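BsaWI endonuclease (PDB 4ZSF) is a restriction endonuclease of the PD-(D/E)XK superfamily, captured here on DNA in a pre-specific complex, and probably cuts DNA with the help of metal ions. Local coordinates at residues G107-N117 against I139-V150; T173-K181 against N214-G222. All blocks are in the same frame, centred on the assembly; numbering follows the deposited sequence.

Interaction 1: G107-N117 against I139-V150. With nucleotides of chain B; nucleotides of chain C.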
loop_
_atom_site.group_PDB
_atom_site.type_symbol
_atom_site.label_atom_id
_atom_site.label_comp_id
_atom_site.label_asym_id
_atom_site.label_seq_id
_atom_site.Cartn_x
_atom_site.Cartn_y
_atom_site.Cartn_z
ATOM N N GLY A 107 20.679 -13.408 -28.888
ATOM C CA GLY A 107 21.673 -13.032 -27.877
ATOM C C GLY A 107 21.116 -12.233 -26.691
ATOM O O GLY A 107 21.854 -11.526 -26.028
ATOM N N MET A 108 19.814 -12.319 -26.454
ATOM C CA MET A 108 19.174 -11.513 -25.411
ATOM C C MET A 108 18.512 -12.422 -24.373
ATOM O O MET A 108 18.096 -13.557 -24.686
ATOM C CB MET A 108 18.141 -10.543 -26.032
ATOM C CG MET A 108 18.829 -9.421 -26.831
ATOM S SD MET A 108 17.561 -8.289 -27.481
ATOM C CE MET A 108 16.991 -9.243 -28.843
ATOM N N ARG A 109 18.369 -11.918 -23.140
ATOM C CA ARG A 109 17.504 -12.613 -22.191
ATOM C C ARG A 109 16.959 -11.633 -21.179
ATOM O O ARG A 109 17.561 -10.601 -20.894
ATOM C CB ARG A 109 18.234 -13.749 -21.457
ATOM C CG ARG A 109 19.463 -13.274 -20.728
ATOM C CD ARG A 109 20.011 -14.522 -19.929
ATOM N NE ARG A 109 21.299 -14.239 -19.308
ATOM C CZ ARG A 109 21.986 -15.135 -18.591
ATOM N NH1 ARG A 109 21.526 -16.376 -18.454
ATOM N NH2 ARG A 109 23.159 -14.816 -18.058
ATOM N N ILE A 110 15.801 -12.020 -20.656
ATOM C CA ILE A 110 15.098 -11.333 -19.620
ATOM C C ILE A 110 15.528 -11.913 -18.286
ATOM O O ILE A 110 15.639 -13.150 -18.104
ATOM C CB ILE A 110 13.548 -11.487 -19.781
ATOM C CG1 ILE A 110 13.093 -10.717 -21.038
ATOM C CG2 ILE A 110 12.835 -11.051 -18.538
ATOM C CD1 ILE A 110 11.625 -11.042 -21.425
ATOM N N LEU A 111 15.742 -11.000 -17.355
ATOM C CA LEU A 111 16.100 -11.333 -15.982
ATOM C C LEU A 111 15.045 -10.843 -15.006
ATOM O O LEU A 111 14.569 -9.678 -15.131
ATOM C CB LEU A 111 17.414 -10.648 -15.593
ATOM C CG LEU A 111 18.595 -10.812 -16.520
ATOM C CD1 LEU A 111 19.690 -9.897 -15.954
ATOM C CD2 LEU A 111 19.012 -12.280 -16.553
ATOM N N LEU A 112 14.747 -11.641 -13.982
ATOM C CA LEU A 112 13.977 -11.077 -12.833
ATOM C C LEU A 112 14.831 -10.083 -12.087
ATOM O O LEU A 112 16.052 -10.101 -12.171
ATOM C CB LEU A 112 13.529 -12.167 -11.846
ATOM C CG LEU A 112 12.750 -13.295 -12.523
ATOM C CD1 LEU A 112 12.693 -14.544 -11.570
ATOM C CD2 LEU A 112 11.302 -12.795 -12.790
ATOM N N GLN A 113 14.206 -9.159 -11.375
ATOM C CA GLN A 113 15.000 -8.255 -10.527
ATOM C C GLN A 113 15.954 -9.052 -9.630
ATOM O O GLN A 113 17.150 -8.693 -9.519
ATOM C CB GLN A 113 14.074 -7.368 -9.692
ATOM C CG GLN A 113 14.818 -6.549 -8.685
ATOM C CD GLN A 113 13.866 -5.756 -7.788
ATOM O OE1 GLN A 113 13.147 -4.879 -8.257
ATOM N NE2 GLN A 113 13.847 -6.089 -6.497
ATOM N N LYS A 114 15.495 -10.149 -8.999
ATOM C CA LYS A 114 16.454 -10.857 -8.134
ATOM C C LYS A 114 17.601 -11.521 -8.955
ATOM O O LYS A 114 18.693 -11.710 -8.434
ATOM C CB LYS A 114 15.753 -11.912 -7.264
ATOM C CG LYS A 114 15.269 -13.084 -8.044
ATOM C CD LYS A 114 14.948 -14.241 -7.110
ATOM C CE LYS A 114 13.919 -15.154 -7.735
ATOM N NZ LYS A 114 12.523 -14.589 -7.642
ATOM N N ASP A 115 17.341 -11.895 -10.206
ATOM C CA ASP A 115 18.413 -12.417 -11.090
ATOM C C ASP A 115 19.483 -11.330 -11.308
ATOM O O ASP A 115 20.687 -11.557 -11.184
ATOM C CB ASP A 115 17.885 -12.846 -12.475
ATOM C CG ASP A 115 16.888 -13.974 -12.432
ATOM O OD1 ASP A 115 17.016 -14.853 -11.525
ATOM O OD2 ASP A 115 16.010 -14.016 -13.340
ATOM N N LEU A 116 19.022 -10.152 -11.712
ATOM C CA LEU A 116 19.961 -9.060 -11.921
ATOM C C LEU A 116 20.705 -8.728 -10.621
ATOM O O LEU A 116 21.902 -8.494 -10.629
ATOM C CB LEU A 116 19.233 -7.821 -12.436
ATOM C CG LEU A 116 20.187 -6.657 -12.727
ATOM C CD1 LEU A 116 21.350 -7.086 -13.704
ATOM C CD2 LEU A 116 19.375 -5.444 -13.313
ATOM N N ASN A 117 20.008 -8.739 -9.492
ATOM C CA ASN A 117 20.703 -8.455 -8.207
ATOM C C ASN A 117 21.890 -9.433 -7.977
ATOM O O ASN A 117 23.001 -9.009 -7.674
ATOM C CB ASN A 117 19.694 -8.543 -7.033
ATOM C CG ASN A 117 20.330 -8.219 -5.686
ATOM O OD1 ASN A 117 20.845 -7.139 -5.488
ATOM N ND2 ASN A 117 20.302 -9.168 -4.776
ATOM N N ILE A 139 16.900 -1.479 -8.194
ATOM C CA ILE A 139 16.647 -2.770 -7.528
ATOM C C ILE A 139 16.257 -2.478 -6.074
ATOM O O ILE A 139 15.320 -3.057 -5.535
ATOM C CB ILE A 139 17.912 -3.681 -7.584
ATOM C CG1 ILE A 139 18.097 -4.201 -9.028
ATOM C CG2 ILE A 139 17.833 -4.823 -6.531
ATOM C CD1 ILE A 139 19.489 -4.862 -9.315
ATOM N N SER A 140 16.996 -1.569 -5.449
ATOM C CA SER A 140 16.704 -1.208 -4.068
ATOM C C SER A 140 15.250 -0.752 -3.888
ATOM O O SER A 140 14.589 -1.101 -2.887
ATOM C CB SER A 140 17.662 -0.095 -3.584
ATOM O OG SER A 140 17.413 0.169 -2.217
ATOM N N SER A 141 14.765 0.062 -4.826
ATOM C CA SER A 141 13.443 0.661 -4.676
ATOM C C SER A 141 12.351 -0.103 -5.430
ATOM O O SER A 141 11.207 0.342 -5.504
ATOM C CB SER A 141 13.497 2.112 -5.097
ATOM O OG SER A 141 13.999 2.149 -6.392
ATOM N N ASN A 142 12.710 -1.288 -5.915
ATOM C CA ASN A 142 11.726 -2.237 -6.469
ATOM C C ASN A 142 10.920 -1.633 -7.606
ATOM O O ASN A 142 9.754 -1.912 -7.799
ATOM C CB ASN A 142 10.798 -2.767 -5.356
ATOM C CG ASN A 142 11.570 -3.526 -4.310
ATOM O OD1 ASN A 142 12.152 -4.570 -4.605
ATOM N ND2 ASN A 142 11.609 -3.005 -3.092
ATOM N N VAL A 143 11.608 -0.870 -8.422
ATOM C CA VAL A 143 10.986 -0.074 -9.431
ATOM C C VAL A 143 10.539 -0.871 -10.671
ATOM O O VAL A 143 9.487 -0.573 -11.259
ATOM C CB VAL A 143 12.018 1.019 -9.849
ATOM C CG1 VAL A 143 11.488 1.818 -10.903
ATOM C CG2 VAL A 143 12.322 1.876 -8.637
ATOM N N PHE A 144 11.415 -1.769 -11.134
ATOM C CA PHE A 144 11.143 -2.578 -12.344
ATOM C C PHE A 144 10.993 -4.037 -11.983
ATOM O O PHE A 144 11.723 -4.532 -11.142
ATOM C CB PHE A 144 12.275 -2.386 -13.345
ATOM C CG PHE A 144 12.369 -0.964 -13.808
ATOM C CD1 PHE A 144 11.348 -0.415 -14.587
ATOM C CD2 PHE A 144 13.411 -0.136 -13.372
ATOM C CE1 PHE A 144 11.405 0.989 -14.961
ATOM C CE2 PHE A 144 13.505 1.219 -13.775
ATOM C CZ PHE A 144 12.490 1.794 -14.517
ATOM N N ASP A 145 10.131 -4.746 -12.700
ATOM C CA ASP A 145 9.816 -6.149 -12.442
ATOM C C ASP A 145 10.833 -7.052 -13.150
ATOM O O ASP A 145 11.269 -8.074 -12.632
ATOM C CB ASP A 145 8.398 -6.402 -12.952
ATOM C CG ASP A 145 7.384 -5.535 -12.201
ATOM O OD1 ASP A 145 7.426 -5.551 -10.931
ATOM O OD2 ASP A 145 6.608 -4.793 -12.844
ATOM N N LEU A 146 11.252 -6.614 -14.329
ATOM C CA LEU A 146 12.118 -7.402 -15.176
ATOM C C LEU A 146 13.183 -6.503 -15.805
ATOM O O LEU A 146 12.963 -5.306 -15.967
ATOM C CB LEU A 146 11.317 -8.043 -16.297
ATOM C CG LEU A 146 10.192 -8.995 -15.871
ATOM C CD1 LEU A 146 9.333 -9.432 -17.127
ATOM C CD2 LEU A 146 10.901 -10.194 -15.269
ATOM N N TYR A 147 14.302 -7.092 -16.201
ATOM C CA TYR A 147 15.339 -6.375 -16.942
ATOM C C TYR A 147 15.693 -7.188 -18.189
ATOM O O TYR A 147 15.462 -8.418 -18.220
ATOM C CB TYR A 147 16.587 -6.169 -16.093
ATOM C CG TYR A 147 16.341 -5.200 -14.958
ATOM C CD1 TYR A 147 16.521 -3.841 -15.148
ATOM C CD2 TYR A 147 15.850 -5.656 -13.733
ATOM C CE1 TYR A 147 16.299 -2.934 -14.090
ATOM C CE2 TYR A 147 15.598 -4.765 -12.661
ATOM C CZ TYR A 147 15.821 -3.401 -12.869
ATOM O OH TYR A 147 15.645 -2.484 -11.818
ATOM N N ILE A 148 16.257 -6.537 -19.206
ATOM C CA ILE A 148 16.624 -7.330 -20.395
ATOM C C ILE A 148 18.067 -7.026 -20.750
ATOM O O ILE A 148 18.523 -5.855 -20.680
ATOM C CB ILE A 148 15.641 -7.100 -21.565
ATOM C CG1 ILE A 148 15.996 -7.982 -22.785
ATOM C CG2 ILE A 148 15.508 -5.587 -21.956
ATOM C CD1 ILE A 148 14.829 -8.020 -23.876
ATOM N N THR A 149 18.794 -8.062 -21.183
ATOM C CA THR A 149 20.198 -7.913 -21.501
ATOM C C THR A 149 20.517 -8.340 -22.904
ATOM O O THR A 149 19.723 -9.087 -23.544
ATOM C CB THR A 149 21.102 -8.773 -20.597
ATOM O OG1 THR A 149 20.875 -10.158 -20.890
ATOM C CG2 THR A 149 20.847 -8.528 -19.111
ATOM N N VAL A 150 21.686 -7.912 -23.374
ATOM C CA VAL A 150 22.173 -8.329 -24.704
ATOM C C VAL A 150 23.643 -8.696 -24.564
ATOM O O VAL A 150 24.360 -8.075 -23.764
ATOM C CB VAL A 150 22.008 -7.221 -25.761
ATOM C CG1 VAL A 150 22.841 -5.957 -25.352
ATOM C CG2 VAL A 150 22.436 -7.738 -27.114
ATOM P P DA B 13 13.249 -15.813 -3.099
ATOM O OP1 DA B 13 13.631 -15.378 -4.457
ATOM O OP2 DA B 13 13.040 -17.253 -2.779
ATOM O "O5'" DA B 13 14.351 -15.246 -2.110
ATOM C "C5'" DA B 13 14.437 -13.860 -1.851
ATOM C "C4'" DA B 13 15.125 -13.649 -0.519
ATOM O "O4'" DA B 13 14.131 -13.688 0.549
ATOM C "C3'" DA B 13 16.177 -14.727 -0.152
ATOM O "O3'" DA B 13 17.271 -14.139 0.473
ATOM C "C2'" DA B 13 15.438 -15.595 0.856
ATOM C "C1'" DA B 13 14.628 -14.520 1.567
ATOM N N9 DA B 13 13.564 -15.070 2.389
ATOM C C8 DA B 13 12.958 -16.287 2.235
ATOM N N7 DA B 13 12.086 -16.565 3.184
ATOM C C5 DA B 13 12.183 -15.471 4.032
ATOM C C6 DA B 13 11.538 -15.165 5.217
ATOM N N6 DA B 13 10.626 -15.978 5.772
ATOM N N1 DA B 13 11.871 -14.003 5.834
ATOM C C2 DA B 13 12.766 -13.190 5.245
ATOM N N3 DA B 13 13.448 -13.391 4.125
ATOM C C4 DA B 13 13.098 -14.554 3.561
ATOM P P DA C 5 10.061 -1.728 1.361
ATOM O OP1 DA C 5 11.012 -1.181 0.413
ATOM O OP2 DA C 5 9.081 -0.891 2.093
ATOM O "O5'" DA C 5 9.047 -2.754 0.607
ATOM C "C5'" DA C 5 9.614 -3.690 -0.272
ATOM C "C4'" DA C 5 8.541 -4.372 -1.080
ATOM O "O4'" DA C 5 7.836 -5.309 -0.233
ATOM C "C3'" DA C 5 7.521 -3.447 -1.682
ATOM O "O3'" DA C 5 7.357 -3.796 -3.060
ATOM C "C2'" DA C 5 6.250 -3.678 -0.870
ATOM C "C1'" DA C 5 6.472 -5.105 -0.303
ATOM N N9 DA C 5 6.010 -5.324 1.057
ATOM C C8 DA C 5 6.214 -4.499 2.153
ATOM N N7 DA C 5 5.676 -4.967 3.266
ATOM C C5 DA C 5 5.159 -6.254 2.889
ATOM C C6 DA C 5 4.495 -7.296 3.609
ATOM N N6 DA C 5 4.265 -7.286 4.964
ATOM N N1 DA C 5 4.130 -8.402 2.908
ATOM C C2 DA C 5 4.413 -8.471 1.590
ATOM N N3 DA C 5 5.007 -7.558 0.810
ATOM C C4 DA C 5 5.396 -6.480 1.539
HETATM O O HOH W 1 22.037 -11.590 -23.042
HETATM O O HOH W 2 13.821 -2.891 -9.994
HETATM O O HOH W 3 10.971 -9.303 -10.457
#

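Interaction 2: T173-K181 against N214-G222. With nucleotides of chain B.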
loop_
_atom_site.group_PDB
_atom_site.type_symbol
_atom_site.label_atom_id
_atom_site.label_comp_id
_atom_site.label_asym_id
_atom_site.label_seq_id
_atom_site.Cartn_x
_atom_site.Cartn_y
_atom_site.Cartn_z
ATOM N N THR A 173 -0.232 5.575 -13.041
ATOM C CA THR A 173 0.097 6.966 -12.669
ATOM C C THR A 173 1.402 6.993 -11.878
ATOM O O THR A 173 2.248 7.840 -12.144
ATOM C CB THR A 173 -1.016 7.710 -11.833
ATOM O OG1 THR A 173 -1.138 7.122 -10.540
ATOM C CG2 THR A 173 -2.366 7.676 -12.520
ATOM N N ARG A 174 1.591 6.052 -10.948
ATOM C CA ARG A 174 2.849 5.976 -10.192
ATOM C C ARG A 174 4.051 5.283 -10.916
ATOM O O ARG A 174 5.205 5.470 -10.511
ATOM C CB ARG A 174 2.592 5.270 -8.853
ATOM N N ASP A 175 3.784 4.485 -11.955
ATOM C CA ASP A 175 4.819 3.780 -12.758
ATOM C C ASP A 175 5.440 4.643 -13.863
ATOM O O ASP A 175 6.538 4.366 -14.361
ATOM C CB ASP A 175 4.219 2.542 -13.426
ATOM C CG ASP A 175 3.883 1.430 -12.414
ATOM O OD1 ASP A 175 4.668 1.182 -11.476
ATOM O OD2 ASP A 175 2.826 0.800 -12.579
ATOM N N ARG A 176 4.707 5.653 -14.282
ATOM C CA ARG A 176 5.217 6.515 -15.348
ATOM C C ARG A 176 6.500 7.276 -14.953
ATOM O O ARG A 176 7.420 7.369 -15.758
ATOM C CB ARG A 176 4.100 7.481 -15.773
ATOM C CG ARG A 176 4.472 8.482 -16.823
ATOM C CD ARG A 176 3.259 9.373 -17.287
ATOM N NE ARG A 176 3.726 10.748 -17.620
ATOM C CZ ARG A 176 3.914 11.122 -18.887
ATOM N NH1 ARG A 176 3.612 10.275 -19.851
ATOM N NH2 ARG A 176 4.352 12.327 -19.196
ATOM N N GLU A 177 6.555 7.819 -13.739
ATOM C CA GLU A 177 7.696 8.671 -13.334
ATOM C C GLU A 177 9.023 7.817 -13.351
ATOM O O GLU A 177 10.011 8.231 -13.966
ATOM C CB GLU A 177 7.418 9.370 -11.979
ATOM N N PRO A 178 9.014 6.600 -12.763
ATOM C CA PRO A 178 10.282 5.868 -12.832
ATOM C C PRO A 178 10.603 5.401 -14.236
ATOM O O PRO A 178 11.785 5.268 -14.568
ATOM C CB PRO A 178 10.058 4.664 -11.917
ATOM C CG PRO A 178 8.556 4.522 -11.787
ATOM C CD PRO A 178 8.062 5.954 -11.825
ATOM N N SER A 179 9.592 5.166 -15.063
ATOM C CA SER A 179 9.889 4.766 -16.465
ATOM C C SER A 179 10.573 5.970 -17.162
ATOM O O SER A 179 11.557 5.803 -17.875
ATOM C CB SER A 179 8.613 4.373 -17.209
ATOM O OG SER A 179 8.890 4.359 -18.605
ATOM N N MET A 180 10.095 7.171 -16.888
ATOM C CA MET A 180 10.697 8.372 -17.549
ATOM C C MET A 180 12.128 8.610 -17.056
ATOM O O MET A 180 13.010 9.048 -17.826
ATOM C CB MET A 180 9.810 9.608 -17.326
ATOM C CG MET A 180 8.502 9.404 -18.182
ATOM S SD MET A 180 7.319 10.706 -18.024
ATOM C CE MET A 180 7.998 11.931 -19.172
ATOM N N LYS A 181 12.366 8.298 -15.777
ATOM C CA LYS A 181 13.731 8.348 -15.293
ATOM C C LYS A 181 14.660 7.325 -15.983
ATOM O O LYS A 181 15.844 7.647 -16.227
ATOM C CB LYS A 181 13.750 8.151 -13.759
ATOM C CG LYS A 181 13.144 9.363 -12.989
ATOM C CD LYS A 181 13.799 10.624 -13.469
ATOM C CE LYS A 181 13.592 11.816 -12.540
ATOM N NZ LYS A 181 14.648 12.866 -12.852
ATOM N N ASN A 214 -1.672 17.646 -20.068
ATOM C CA ASN A 214 -1.378 16.886 -18.850
ATOM C C ASN A 214 -0.148 15.995 -19.005
ATOM O O ASN A 214 0.608 15.724 -18.057
ATOM C CB ASN A 214 -2.585 16.037 -18.477
ATOM C CG ASN A 214 -3.829 16.883 -18.255
ATOM O OD1 ASN A 214 -3.745 17.952 -17.657
ATOM N ND2 ASN A 214 -4.976 16.421 -18.760
ATOM N N TYR A 215 0.043 15.504 -20.217
ATOM C CA TYR A 215 1.122 14.540 -20.445
ATOM C C TYR A 215 1.824 14.941 -21.692
ATOM O O TYR A 215 1.445 14.479 -22.764
ATOM C CB TYR A 215 0.584 13.112 -20.575
ATOM C CG TYR A 215 -0.151 12.706 -19.327
ATOM C CD1 TYR A 215 0.547 12.402 -18.160
ATOM C CD2 TYR A 215 -1.545 12.674 -19.290
ATOM C CE1 TYR A 215 -0.131 12.048 -16.987
ATOM C CE2 TYR A 215 -2.228 12.342 -18.125
ATOM C CZ TYR A 215 -1.513 12.028 -16.978
ATOM O OH TYR A 215 -2.173 11.698 -15.814
ATOM N N ARG A 216 2.823 15.815 -21.568
ATOM C CA ARG A 216 3.484 16.361 -22.753
ATOM C C ARG A 216 4.324 15.290 -23.478
ATOM O O ARG A 216 4.258 15.167 -24.695
ATOM C CB ARG A 216 4.364 17.549 -22.377
ATOM C CG ARG A 216 4.600 18.531 -23.536
ATOM C CD ARG A 216 5.497 19.717 -23.138
ATOM N NE ARG A 216 6.835 19.304 -22.681
ATOM C CZ ARG A 216 7.875 19.069 -23.483
ATOM N NH1 ARG A 216 7.743 19.185 -24.806
ATOM N NH2 ARG A 216 9.046 18.713 -22.964
ATOM N N LEU A 217 5.076 14.507 -22.717
ATOM C CA LEU A 217 5.943 13.479 -23.314
ATOM C C LEU A 217 5.369 12.087 -23.124
ATOM O O LEU A 217 4.542 11.867 -22.227
ATOM C CB LEU A 217 7.311 13.513 -22.678
ATOM C CG LEU A 217 7.975 14.897 -22.653
ATOM C CD1 LEU A 217 9.364 14.780 -22.067
ATOM C CD2 LEU A 217 8.025 15.428 -24.080
ATOM N N ASN A 218 5.835 11.144 -23.937
ATOM C CA ASN A 218 5.504 9.734 -23.742
ATOM C C ASN A 218 6.090 9.199 -22.410
ATOM O O ASN A 218 7.149 9.673 -21.953
ATOM C CB ASN A 218 5.998 8.883 -24.921
ATOM C CG ASN A 218 7.465 9.146 -25.275
ATOM O OD1 ASN A 218 7.806 10.260 -25.654
ATOM N ND2 ASN A 218 8.336 8.127 -25.128
ATOM N N GLY A 219 5.406 8.240 -21.780
ATOM C CA GLY A 219 5.826 7.787 -20.455
ATOM C C GLY A 219 6.722 6.562 -20.540
ATOM O O GLY A 219 7.442 6.204 -19.566
ATOM N N TRP A 220 6.703 5.923 -21.722
ATOM C CA TRP A 220 7.450 4.693 -22.041
ATOM C C TRP A 220 7.916 4.763 -23.487
ATOM O O TRP A 220 7.336 5.504 -24.259
ATOM C CB TRP A 220 6.603 3.390 -21.881
ATOM C CG TRP A 220 6.224 3.085 -20.420
ATOM C CD1 TRP A 220 6.880 2.225 -19.580
ATOM C CD2 TRP A 220 5.146 3.639 -19.679
ATOM N NE1 TRP A 220 6.282 2.234 -18.367
ATOM C CE2 TRP A 220 5.200 3.074 -18.394
ATOM C CE3 TRP A 220 4.124 4.567 -19.974
ATOM C CZ2 TRP A 220 4.302 3.426 -17.380
ATOM C CZ3 TRP A 220 3.206 4.907 -18.957
ATOM C CH2 TRP A 220 3.299 4.324 -17.684
ATOM N N HIS A 221 8.904 3.942 -23.846
ATOM C CA HIS A 221 9.239 3.735 -25.243
ATOM C C HIS A 221 8.148 2.939 -25.925
ATOM O O HIS A 221 7.851 3.131 -27.111
ATOM C CB HIS A 221 10.599 3.002 -25.383
ATOM C CG HIS A 221 11.749 3.898 -25.053
ATOM N ND1 HIS A 221 12.651 3.624 -24.057
ATOM C CD2 HIS A 221 12.124 5.096 -25.581
ATOM C CE1 HIS A 221 13.550 4.586 -23.997
ATOM N NE2 HIS A 221 13.243 5.510 -24.899
ATOM N N GLY A 222 7.581 2.019 -25.169
ATOM C CA GLY A 222 6.593 1.123 -25.754
ATOM C C GLY A 222 5.801 0.457 -24.621
ATOM O O GLY A 222 6.330 0.184 -23.541
ATOM P P DG B 4 -3.870 10.187 -8.831
ATOM O OP1 DG B 4 -3.391 11.238 -9.728
ATOM O OP2 DG B 4 -3.630 8.749 -9.083
ATOM O "O5'" DG B 4 -3.294 10.427 -7.341
ATOM C "C5'" DG B 4 -3.610 11.607 -6.645
ATOM C "C4'" DG B 4 -3.759 11.299 -5.184
ATOM O "O4'" DG B 4 -5.073 10.720 -4.934
ATOM C "C3'" DG B 4 -2.754 10.321 -4.637
ATOM O "O3'" DG B 4 -2.469 10.729 -3.285
ATOM C "C2'" DG B 4 -3.515 8.971 -4.711
ATOM C "C1'" DG B 4 -4.928 9.427 -4.338
ATOM N N9 DG B 4 -6.036 8.579 -4.844
ATOM C C8 DG B 4 -6.145 8.010 -6.110
ATOM N N7 DG B 4 -7.293 7.375 -6.291
ATOM C C5 DG B 4 -7.956 7.522 -5.099
ATOM C C6 DG B 4 -9.222 7.022 -4.703
ATOM O O6 DG B 4 -10.028 6.362 -5.385
ATOM N N1 DG B 4 -9.567 7.431 -3.408
ATOM C C2 DG B 4 -8.716 8.162 -2.580
ATOM N N2 DG B 4 -9.170 8.440 -1.351
ATOM N N3 DG B 4 -7.554 8.659 -2.966
ATOM C C4 DG B 4 -7.218 8.289 -4.210
#

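Interaction 1: G107-N117 against I139-V150
Gln113 reaches across to the loop 142-145 with an extended side chain, its CG anti to the backbone N (chi1 173°). Gln113 CB passes more loosely by the carbonyl oxygens of Phe144 and Asp145. Gln113 CG slides past Ile139, 4.0 Å from Ile139 CG1. The amide splits its work: Gln113 NE2 donates to Asn142 OD1 over 3.0 Å in a nearly straight bond (174°) lying in the Gln113 amide plane, while Gln113 OE1 lies 2.7 Å from a water that can donate to it. That water also accepts from Phe144 N and hydrogen-bonds Tyr147 OH, so loop and tyrosine are tied to the same glutamine. Leu116 drops CD2 over one face of the Tyr147 ring, a CH-pi contact 3.5 Å from the centroid, and sets its CG against Ile139 CD1. The strands pair through Arg109 with Thr149 and Leu111 with Tyr147; Leu111 N donates to Tyr147 O over 2.7 Å. Arg109 lies alongside Thr149; Arg109 NE makes a salt bridge and Thr149 OG1 a hydrogen bond to Glu156 OE2. Strand 108-112 forms one edge of the mixed sheet, antiparallel to 146-152, in this PD-(D/E)XK nuclease fold, its following helix packed on the face that carries Leu111 and Tyr147.

Interaction 2: T173-K181 against N214-G222
A helix-to-loop contact, part polar and part apolar, joins helix 172-184 to the irregular segment that leads into strand 222-226. Arg176 carries most of it. With CG anti to the backbone N (chi1 177°), the side chain runs out to the loop and holds Leu217 O end-on with two nitrogens: Arg176 NH1 at 3.0 Å and Arg176 NH2 at 3.1 Å from that oxygen, which lies close to the guanidinium plane. NH1 also donates to Met207 O in helix 202-209. The two faces of the Arg176 guanidinium are covered, one by Tyr215 CD1, 3.6 Å above the guanidinium centre, the other by Met180 SD, placed toward the rim; the tyrosine ring stands 70° from the guanidinium plane. In this PD-(D/E)XK fold, helix 172-184 leads into strand 188-193, which lies beside 222-226 in the central sheet, so the contact ties the helix to the loop entering the next parallel strand. One turn on from Arg176, Ser179 OG donates to Gly219 O, modelled at an unusually short 2.5 Å, and also hydrogen-bonds Ser189 OG. Ser179 CB sits over the five-membered ring of Trp220, 3.7 Å from its centroid, while Trp220 CH2 packs on Arg176 CB. Trp220 NE1 is held by Gln163 OE1. Met180 turns about its CG-SD bond, putting Met180 CE 3.9 Å from Leu217 CB. Near the helix start, Thr173 OG1 makes a weak hydrogen bond to OP2 of DG4 of chain B.

Overall arrangement
Interactions 1 and 2 follow each other along the chain, with centres about 19 Å apart, and meet where the loop of 139-150 touches helix 172-184: Val143 and Phe144 pack on Pro178. Interaction 1 builds one border of the central sheet, whereas interaction 2 packs beside its parallel strands. Both also approach the DNA, Lys114 CD lying 3.2 Å from DA13 OP1 of chain B and Asn142 ND2 3.5 Å from C5' of DA5 of chain C, with Thr173 on a phosphate of chain B. Neither includes Asp239, a residue known to bind calcium, though the Asn218 side chain lies about 5 Å from a bound calcium ion.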